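Local coordinates for cell death activator CIDE-3 (PDB 4IKG), which acts as a lipid transferase of white adipose tissue that drives lipid droplet fusion and enlargement, and is represented here by its CIDE-N domain, at residues L46-E49 with E50-T53; E58-F61 with Q62-K66. All blocks are in the same frame, centred on the assembly; numbering follows the deposited sequence.

In the fold
The chain belongs to the CIDE-N domain, a member of the ubiquitin clan with the beta-grasp fold: a mixed sheet with two helices. Interaction 1 comes first. It closes the hairpin loop 49-52, where strand 45-48 turns back toward strand 54-55 at one edge of the sheet. Interaction 2 follows. It joins successive turns of the short helix 58-63 and the residues at its end. Both are local, and they stand in series: neither encloses or crosses the other. They still meet in space. Leu-48 and Thr-53 of interaction 1 touch Tyr-60, Leu-48 also touches Leu-64, and Leu-46 touches Phe-61. In this way the hairpin and the helix that follows it pack against each other.

Interaction 1 (L46-E49 with E50-T53); sequences LVLE and EDGT
A four-residue hairpin loop, Glu-49 to Gly-52, joins the antiparallel strands 45-48 and 54-55 and brings Leu-48 beside Thr-53. Leu-48 is gripped at both backbone polar atoms. Its N donates to Thr-53 O at 2.8 Å. Its O accepts Gly-52 N, also at 2.8 Å, an i to i+4 bond that makes Leu-48 to Gly-52 a five-residue alpha-turn. Gly-52 has a positive phi of 74°, a conformation that favours glycine. The side chains of Leu-48 and Thr-53 lie alongside each other and point the same way, with Leu-48 CD1 3.7 Å from Thr-53 CB. Val-47 approaches from the strand, and its CG2 touches Gly-52 O at 3.2 Å. Within the turn, Asp-51 OD1 accepts a very short bond of 2.5 Å from Thr-53 OG1 and a weak one from Thr-53 N. OG1 lies beside the backbone N of Thr-53 (chi1 -59°), which lets both donors face the same carboxylate oxygen. Glu-49 turns its carboxylate to Arg-15 in a salt bridge. Among the neighbours, Val-47 packs on Met-71 and Leu-73 of strand 69-73, Leu-46 packs on helix 26-36, and Leu-48 meets Thr-68.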
loop_
_atom_site.group_PDB
_atom_site.type_symbol
_atom_site.label_atom_id
_atom_site.label_comp_id
_atom_site.label_asym_id
_atom_site.label_seq_id
_atom_site.Cartn_x
_atom_site.Cartn_y
_atom_site.Cartn_z
ATOM N N LEU A 46 2.602 4.347 -2.495
ATOM C CA LEU A 46 2.621 2.968 -2.026
ATOM C C LEU A 46 4.061 2.482 -1.993
ATOM O O LEU A 46 4.807 2.659 -2.959
ATOM C CB LEU A 46 1.788 2.068 -2.934
ATOM C CG LEU A 46 1.702 0.616 -2.457
ATOM C CD1 LEU A 46 1.059 0.552 -1.079
ATOM C CD2 LEU A 46 0.940 -0.248 -3.446
ATOM N N VAL A 47 4.456 1.870 -0.883
ATOM C CA VAL A 47 5.846 1.475 -0.712
ATOM C C VAL A 47 5.957 0.031 -0.228
ATOM O O VAL A 47 4.988 -0.533 0.272
ATOM C CB VAL A 47 6.572 2.450 0.248
ATOM C CG1 VAL A 47 6.825 1.810 1.612
ATOM C CG2 VAL A 47 7.864 2.945 -0.376
ATOM N N LEU A 48 7.126 -0.579 -0.402
ATOM C CA LEU A 48 7.357 -1.914 0.142
ATOM C C LEU A 48 7.737 -1.832 1.624
ATOM O O LEU A 48 8.589 -1.029 2.008
ATOM C CB LEU A 48 8.435 -2.654 -0.656
ATOM C CG LEU A 48 8.079 -3.075 -2.084
ATOM C CD1 LEU A 48 9.142 -4.004 -2.654
ATOM C CD2 LEU A 48 6.710 -3.737 -2.129
ATOM N N GLU A 49 7.093 -2.655 2.451
ATOM C CA GLU A 49 7.349 -2.675 3.894
ATOM C C GLU A 49 8.741 -3.212 4.200
ATOM O O GLU A 49 9.309 -2.940 5.258
ATOM C CB GLU A 49 6.286 -3.515 4.619
ATOM C CG GLU A 49 6.821 -4.720 5.409
ATOM C CD GLU A 49 7.245 -4.366 6.829
ATOM O OE1 GLU A 49 6.573 -3.527 7.465
ATOM O OE2 GLU A 49 8.258 -4.920 7.307
ATOM N N GLU A 50 9.291 -3.972 3.261
ATOM C CA GLU A 50 10.572 -4.628 3.476
ATOM C C GLU A 50 11.740 -3.646 3.488
ATOM O O GLU A 50 12.616 -3.732 4.352
ATOM C CB GLU A 50 10.808 -5.714 2.427
ATOM C CG GLU A 50 12.126 -6.448 2.600
ATOM C CD GLU A 50 12.326 -7.523 1.553
ATOM O OE1 GLU A 50 13.472 -7.987 1.386
ATOM O OE2 GLU A 50 11.334 -7.905 0.897
ATOM N N ASP A 51 11.751 -2.714 2.538
ATOM C CA ASP A 51 12.873 -1.789 2.404
ATOM C C ASP A 51 12.488 -0.395 1.906
ATOM O O ASP A 51 13.363 0.422 1.610
ATOM C CB ASP A 51 13.943 -2.392 1.490
ATOM C CG ASP A 51 13.351 -3.037 0.251
ATOM O OD1 ASP A 51 12.337 -2.519 -0.265
ATOM O OD2 ASP A 51 13.896 -4.065 -0.202
ATOM N N GLY A 52 11.190 -0.123 1.816
ATOM C CA GLY A 52 10.725 1.175 1.358
ATOM C C GLY A 52 10.880 1.384 -0.137
ATOM O O GLY A 52 11.044 2.515 -0.595
ATOM N N THR A 53 10.828 0.297 -0.903
ATOM C CA THR A 53 10.899 0.391 -2.359
ATOM C C THR A 53 9.592 0.957 -2.911
ATOM O O THR A 53 8.511 0.436 -2.630
ATOM C CB THR A 53 11.195 -0.978 -3.009
ATOM O OG1 THR A 53 12.439 -1.490 -2.513
ATOM C CG2 THR A 53 11.274 -0.846 -4.522
#

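Interaction 2 (E58-F61 with Q62-K66); sequences EEYF and QALAK
Glu-58 and Gln-62 sit one helical turn apart on helix 58-63, the short helix between strands 54-55 and 69-73 of the beta-grasp fold, and they are joined twice. In the backbone, Gln-62 N donates to Glu-58 O at 2.9 Å. At the side-chain ends, Gln-62 NE2 donates to Glu-58 OE1 at 2.8 Å. OE1 receives this N-H on its syn lone pair. The planes of the two groups are 33° apart. Gln-62 CG stands beside its own backbone N, opposite the carbonyl carbon (chi1 -73°), and the same carboxylate lies close over it, with Glu-58 OE1 3.1 Å from Gln-62 CG. Both chains then bend at chi2; in Gln-62 this bend brings NE2 back to OE1. NE2 also comes within 3.7 Å of Phe-61 CE2, with the ring and the amide steeply turned against each other.

Tyr-60 and Leu-64 make the second pair. Tyr-60 CG is trans to the backbone N, beside the carbonyl carbon (chi1 -173°), and the ring lies alongside the next turn, where Leu-64 follows. Leu-64 covers one face of the ring. Its CG lies 4.3 Å from the ring centroid in a CH-pi contact, displaced toward the rim, and its CD2 reaches Tyr-60 CZ at 3.7 Å. The helix is ending here. Ala-63 N still bonds to Glu-59 O, but Leu-64 N reaches Tyr-60 O only weakly, at 3.1 Å, and Leu-64 is the first residue to leave helical geometry.

Phe-61 is buried and packs on Val-55, Cys-8 and Ala-23. Arg-6 bonds to its O and makes a cation-pi contact with its ring. Tyr-60 and Leu-64 also rest on Val-55. The helix thus lies against the sheet, with contacts on the edge strand 54-55, on 45-48 and on 7-11.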
loop_
_atom_site.group_PDB
_atom_site.type_symbol
_atom_site.label_atom_id
_atom_site.label_comp_id
_atom_site.label_asym_id
_atom_site.label_seq_id
_atom_site.Cartn_x
_atom_site.Cartn_y
_atom_site.Cartn_z
ATOM N N GLU A 58 1.857 0.437 -12.416
ATOM C CA GLU A 58 0.874 -0.634 -12.310
ATOM C C GLU A 58 1.493 -1.990 -12.648
ATOM O O GLU A 58 1.077 -3.026 -12.123
ATOM C CB GLU A 58 -0.316 -0.336 -13.226
ATOM C CG GLU A 58 -1.668 -0.733 -12.658
ATOM C CD GLU A 58 -1.938 -2.217 -12.774
ATOM O OE1 GLU A 58 -2.473 -2.803 -11.809
ATOM O OE2 GLU A 58 -1.619 -2.799 -13.832
ATOM N N GLU A 59 2.496 -1.971 -13.520
ATOM C CA GLU A 59 3.174 -3.196 -13.938
ATOM C C GLU A 59 3.940 -3.844 -12.786
ATOM O O GLU A 59 3.819 -5.047 -12.550
ATOM C CB GLU A 59 4.116 -2.924 -15.116
ATOM C CG GLU A 59 3.411 -2.648 -16.442
ATOM C CD GLU A 59 2.669 -1.326 -16.458
ATOM O OE1 GLU A 59 3.108 -0.388 -15.760
ATOM O OE2 GLU A 59 1.643 -1.230 -17.165
ATOM N N TYR A 60 4.727 -3.040 -12.074
ATOM C CA TYR A 60 5.480 -3.522 -10.915
ATOM C C TYR A 60 4.534 -3.933 -9.795
ATOM O O TYR A 60 4.792 -4.896 -9.075
ATOM C CB TYR A 60 6.445 -2.446 -10.410
ATOM C CG TYR A 60 7.383 -2.904 -9.315
ATOM C CD1 TYR A 60 8.498 -3.676 -9.610
ATOM C CD2 TYR A 60 7.165 -2.547 -7.989
ATOM C CE1 TYR A 60 9.367 -4.092 -8.614
ATOM C CE2 TYR A 60 8.029 -2.958 -6.985
ATOM C CZ TYR A 60 9.128 -3.730 -7.305
ATOM O OH TYR A 60 9.993 -4.144 -6.317
ATOM N N PHE A 61 3.437 -3.193 -9.658
ATOM C CA PHE A 61 2.430 -3.479 -8.642
ATOM C C PHE A 61 1.770 -4.827 -8.905
ATOM O O PHE A 61 1.456 -5.569 -7.974
ATOM C CB PHE A 61 1.375 -2.368 -8.604
ATOM C CG PHE A 61 0.170 -2.697 -7.765
ATOM C CD1 PHE A 61 0.223 -2.615 -6.382
ATOM C CD2 PHE A 61 -1.023 -3.075 -8.362
ATOM C CE1 PHE A 61 -0.889 -2.914 -5.611
ATOM C CE2 PHE A 61 -2.136 -3.373 -7.594
ATOM C CZ PHE A 61 -2.069 -3.292 -6.219
ATOM N N GLN A 62 1.567 -5.134 -10.181
ATOM C CA GLN A 62 0.974 -6.408 -10.572
ATOM C C GLN A 62 1.982 -7.551 -10.505
ATOM O O GLN A 62 1.616 -8.697 -10.242
ATOM C CB GLN A 62 0.378 -6.316 -11.980
ATOM C CG GLN A 62 -0.912 -5.519 -12.060
ATOM C CD GLN A 62 -2.038 -6.150 -11.265
ATOM O OE1 GLN A 62 -2.163 -7.374 -11.206
ATOM N NE2 GLN A 62 -2.865 -5.316 -10.645
ATOM N N ALA A 63 3.251 -7.236 -10.738
ATOM C CA ALA A 63 4.284 -8.263 -10.813
ATOM C C ALA A 63 4.748 -8.751 -9.442
ATOM O O ALA A 63 5.306 -9.842 -9.328
ATOM C CB ALA A 63 5.462 -7.769 -11.625
ATOM N N LEU A 64 4.523 -7.945 -8.410
ATOM C CA LEU A 64 4.931 -8.308 -7.055
ATOM C C LEU A 64 4.200 -9.562 -6.576
ATOM O O LEU A 64 3.088 -9.849 -7.018
ATOM C CB LEU A 64 4.695 -7.146 -6.087
ATOM C CG LEU A 64 5.653 -5.956 -6.188
ATOM C CD1 LEU A 64 5.158 -4.786 -5.349
ATOM C CD2 LEU A 64 7.060 -6.357 -5.768
ATOM N N ALA A 65 4.838 -10.309 -5.681
ATOM C CA ALA A 65 4.256 -11.537 -5.146
ATOM C C ALA A 65 2.946 -11.256 -4.416
ATOM O O ALA A 65 2.706 -10.137 -3.963
ATOM C CB ALA A 65 5.241 -12.229 -4.220
ATOM N N LYS A 66 2.102 -12.275 -4.302
ATOM C CA LYS A 66 0.798 -12.098 -3.677
ATOM C C LYS A 66 0.861 -11.942 -2.159
ATOM O O LYS A 66 -0.061 -11.401 -1.544
ATOM C CB LYS A 66 -0.132 -13.248 -4.049
ATOM C CG LYS A 66 -0.649 -13.180 -5.473
ATOM C CD LYS A 66 -1.908 -14.019 -5.618
ATOM C CE LYS A 66 -2.644 -13.724 -6.916
ATOM N NZ LYS A 66 -3.975 -14.400 -6.995
#